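Local coordinates for protein putative Ribokinase II (Escherichia coli O6, PDB 3IQ0) that binds ATP and magnesium and, as a putative ribokinase of the pfkB family, probably phosphorylates a sugar, at residues G55-D63 with A114-V123. Numbering follows the deposited sequence.
Sequences GIISCVGND and ACGKLSAQHV
The loop 114-123 runs across one face of strand 54-61. Their CA atoms are 5.2 Å apart at Val60 and Ala114 and 6.6 Å apart at Ile57 and Val123. The strand is one of the parallel strands of the central sheet in this pfkB-family, ribokinase-like alpha/beta fold. The loop covers it on the way from strand 106-109 to strand 131-137. Ile57 and Cys59 point toward the loop; Ser58 and Val60 point away, and Ser58 OG hydrogen-bonds to Gly10 O.

Cys59 meets several loop residues. Its CB lies 3.6 Å from Ala114 O, a carbonyl that accepts a hydrogen bond from Lys117 N in the 3-10 turn. Ala114 CB in turn lies 3.7 Å from Val60 C, against the strand backbone. With chi1 at -174° the Leu118 branch extends away from its own N, and its CD1 ends against the strand. There CD1 packs 4.0 Å from Ile57 CG2, and the two side chains cross at about a right angle. Ile57 CD1 reaches on to Val123 CG1, also at 4.0 Å. Helix 144-159 closes over Leu118 and Val123 through Ala149. The His122 ring is poorly ordered; Cys59 SG meets it obliquely, 33° off the ring normal and 3.6 Å from His122 ND1, while Lys117 O lies in plane at the ring edge.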
# COMPACT_ATOMS: atom_id res chain seq x y z
N GLY B 55 2.80 15.25 21.69
CA GLY B 55 3.72 14.76 20.69
C GLY B 55 3.34 13.34 20.30
O GLY B 55 2.49 12.72 20.94
N ILE B 56 3.95 12.81 19.25
CA ILE B 56 3.64 11.46 18.82
C ILE B 56 4.87 10.74 18.30
O ILE B 56 5.71 11.33 17.63
CB ILE B 56 2.52 11.45 17.74
CG1 ILE B 56 2.14 10.01 17.39
CG2 ILE B 56 2.95 12.23 16.51
CD1 ILE B 56 0.91 9.88 16.50
N ILE B 57 4.98 9.46 18.63
CA ILE B 57 6.11 8.63 18.19
C ILE B 57 5.54 7.68 17.15
O ILE B 57 4.70 6.85 17.47
CB ILE B 57 6.70 7.80 19.35
CG1 ILE B 57 7.29 8.73 20.41
CG2 ILE B 57 7.77 6.87 18.83
CD1 ILE B 57 7.77 8.02 21.66
N SER B 58 6.00 7.81 15.91
CA SER B 58 5.51 6.96 14.84
C SER B 58 6.52 6.86 13.70
O SER B 58 7.61 7.42 13.79
CB SER B 58 4.18 7.52 14.31
OG SER B 58 3.56 6.65 13.38
N CYS B 59 6.16 6.14 12.64
CA CYS B 59 7.02 5.95 11.48
C CYS B 59 6.24 6.12 10.19
O CYS B 59 5.15 5.57 10.05
CB CYS B 59 7.63 4.54 11.47
SG CYS B 59 9.03 4.29 12.57
N VAL B 60 6.78 6.88 9.24
CA VAL B 60 6.15 7.05 7.94
C VAL B 60 7.24 6.86 6.90
O VAL B 60 8.43 6.88 7.23
CB VAL B 60 5.52 8.45 7.74
CG1 VAL B 60 4.45 8.70 8.79
CG2 VAL B 60 6.60 9.52 7.80
N GLY B 61 6.84 6.66 5.65
CA GLY B 61 7.82 6.49 4.59
C GLY B 61 8.25 7.85 4.07
O GLY B 61 7.71 8.87 4.49
N ASN B 62 9.22 7.86 3.16
CA ASN B 62 9.72 9.09 2.58
C ASN B 62 8.92 9.43 1.32
O ASN B 62 9.48 9.52 0.22
CB ASN B 62 11.21 8.94 2.25
CG ASN B 62 11.79 10.18 1.61
OD1 ASN B 62 11.62 11.29 2.11
ND2 ASN B 62 12.50 9.99 0.51
N ASP B 63 7.61 9.60 1.48
CA ASP B 63 6.73 9.92 0.37
C ASP B 63 5.71 10.98 0.78
O ASP B 63 5.62 11.34 1.95
CB ASP B 63 6.02 8.66 -0.13
CG ASP B 63 5.29 7.92 0.98
OD1 ASP B 63 4.55 8.57 1.74
OD2 ASP B 63 5.45 6.68 1.10
N ALA B 114 5.34 1.12 6.65
CA ALA B 114 6.18 1.85 7.59
C ALA B 114 5.69 1.65 9.03
O ALA B 114 6.49 1.47 9.94
CB ALA B 114 6.18 3.33 7.24
N CYS B 115 4.37 1.68 9.21
CA CYS B 115 3.77 1.52 10.53
C CYS B 115 4.39 0.38 11.34
O CYS B 115 4.90 0.60 12.43
CB CYS B 115 2.27 1.25 10.40
SG CYS B 115 1.41 2.25 9.18
N GLY B 116 4.33 -0.83 10.79
CA GLY B 116 4.86 -1.99 11.48
C GLY B 116 6.37 -2.04 11.60
O GLY B 116 6.92 -3.08 11.95
N LYS B 117 7.04 -0.92 11.31
CA LYS B 117 8.50 -0.84 11.40
C LYS B 117 8.94 -0.14 12.69
O LYS B 117 10.12 -0.12 13.02
CB LYS B 117 9.06 -0.08 10.21
CG LYS B 117 10.22 -0.76 9.51
CD LYS B 117 9.75 -1.62 8.34
CE LYS B 117 9.01 -2.86 8.79
NZ LYS B 117 9.92 -3.85 9.40
N LEU B 118 7.98 0.43 13.40
CA LEU B 118 8.26 1.12 14.65
C LEU B 118 8.98 0.18 15.61
O LEU B 118 8.42 -0.84 16.02
CB LEU B 118 6.96 1.61 15.29
CG LEU B 118 7.03 2.49 16.54
CD1 LEU B 118 7.77 3.78 16.22
CD2 LEU B 118 5.63 2.81 17.03
N SER B 119 10.20 0.51 15.99
CA SER B 119 10.95 -0.34 16.90
C SER B 119 11.26 0.38 18.20
O SER B 119 11.33 1.61 18.25
CB SER B 119 12.26 -0.81 16.25
OG SER B 119 13.10 0.28 15.93
N ALA B 120 11.45 -0.39 19.27
CA ALA B 120 11.76 0.15 20.58
C ALA B 120 12.90 1.15 20.53
O ALA B 120 13.04 1.99 21.41
CB ALA B 120 12.10 -0.99 21.54
N GLN B 121 13.73 1.06 19.49
CA GLN B 121 14.84 1.99 19.38
C GLN B 121 14.36 3.30 18.77
O GLN B 121 14.87 4.37 19.09
CB GLN B 121 15.96 1.40 18.52
CG GLN B 121 17.30 2.08 18.77
CD GLN B 121 17.66 2.13 20.24
OE1 GLN B 121 17.73 1.09 20.91
NE2 GLN B 121 17.87 3.33 20.76
N HIS B 122 13.38 3.21 17.88
CA HIS B 122 12.82 4.39 17.25
C HIS B 122 12.10 5.27 18.28
O HIS B 122 11.57 6.32 17.94
CB HIS B 122 11.85 3.98 16.14
CG HIS B 122 12.50 3.87 14.79
ND1 HIS B 122 12.11 2.93 13.86
CD2 HIS B 122 13.49 4.59 14.21
CE1 HIS B 122 12.84 3.08 12.76
NE2 HIS B 122 13.68 4.08 12.95
N VAL B 123 12.10 4.82 19.53
CA VAL B 123 11.46 5.56 20.61
C VAL B 123 12.40 6.67 21.08
O VAL B 123 12.46 7.73 20.46
CB VAL B 123 11.11 4.64 21.80
CG1 VAL B 123 10.57 5.46 22.96
CG2 VAL B 123 10.08 3.62 21.37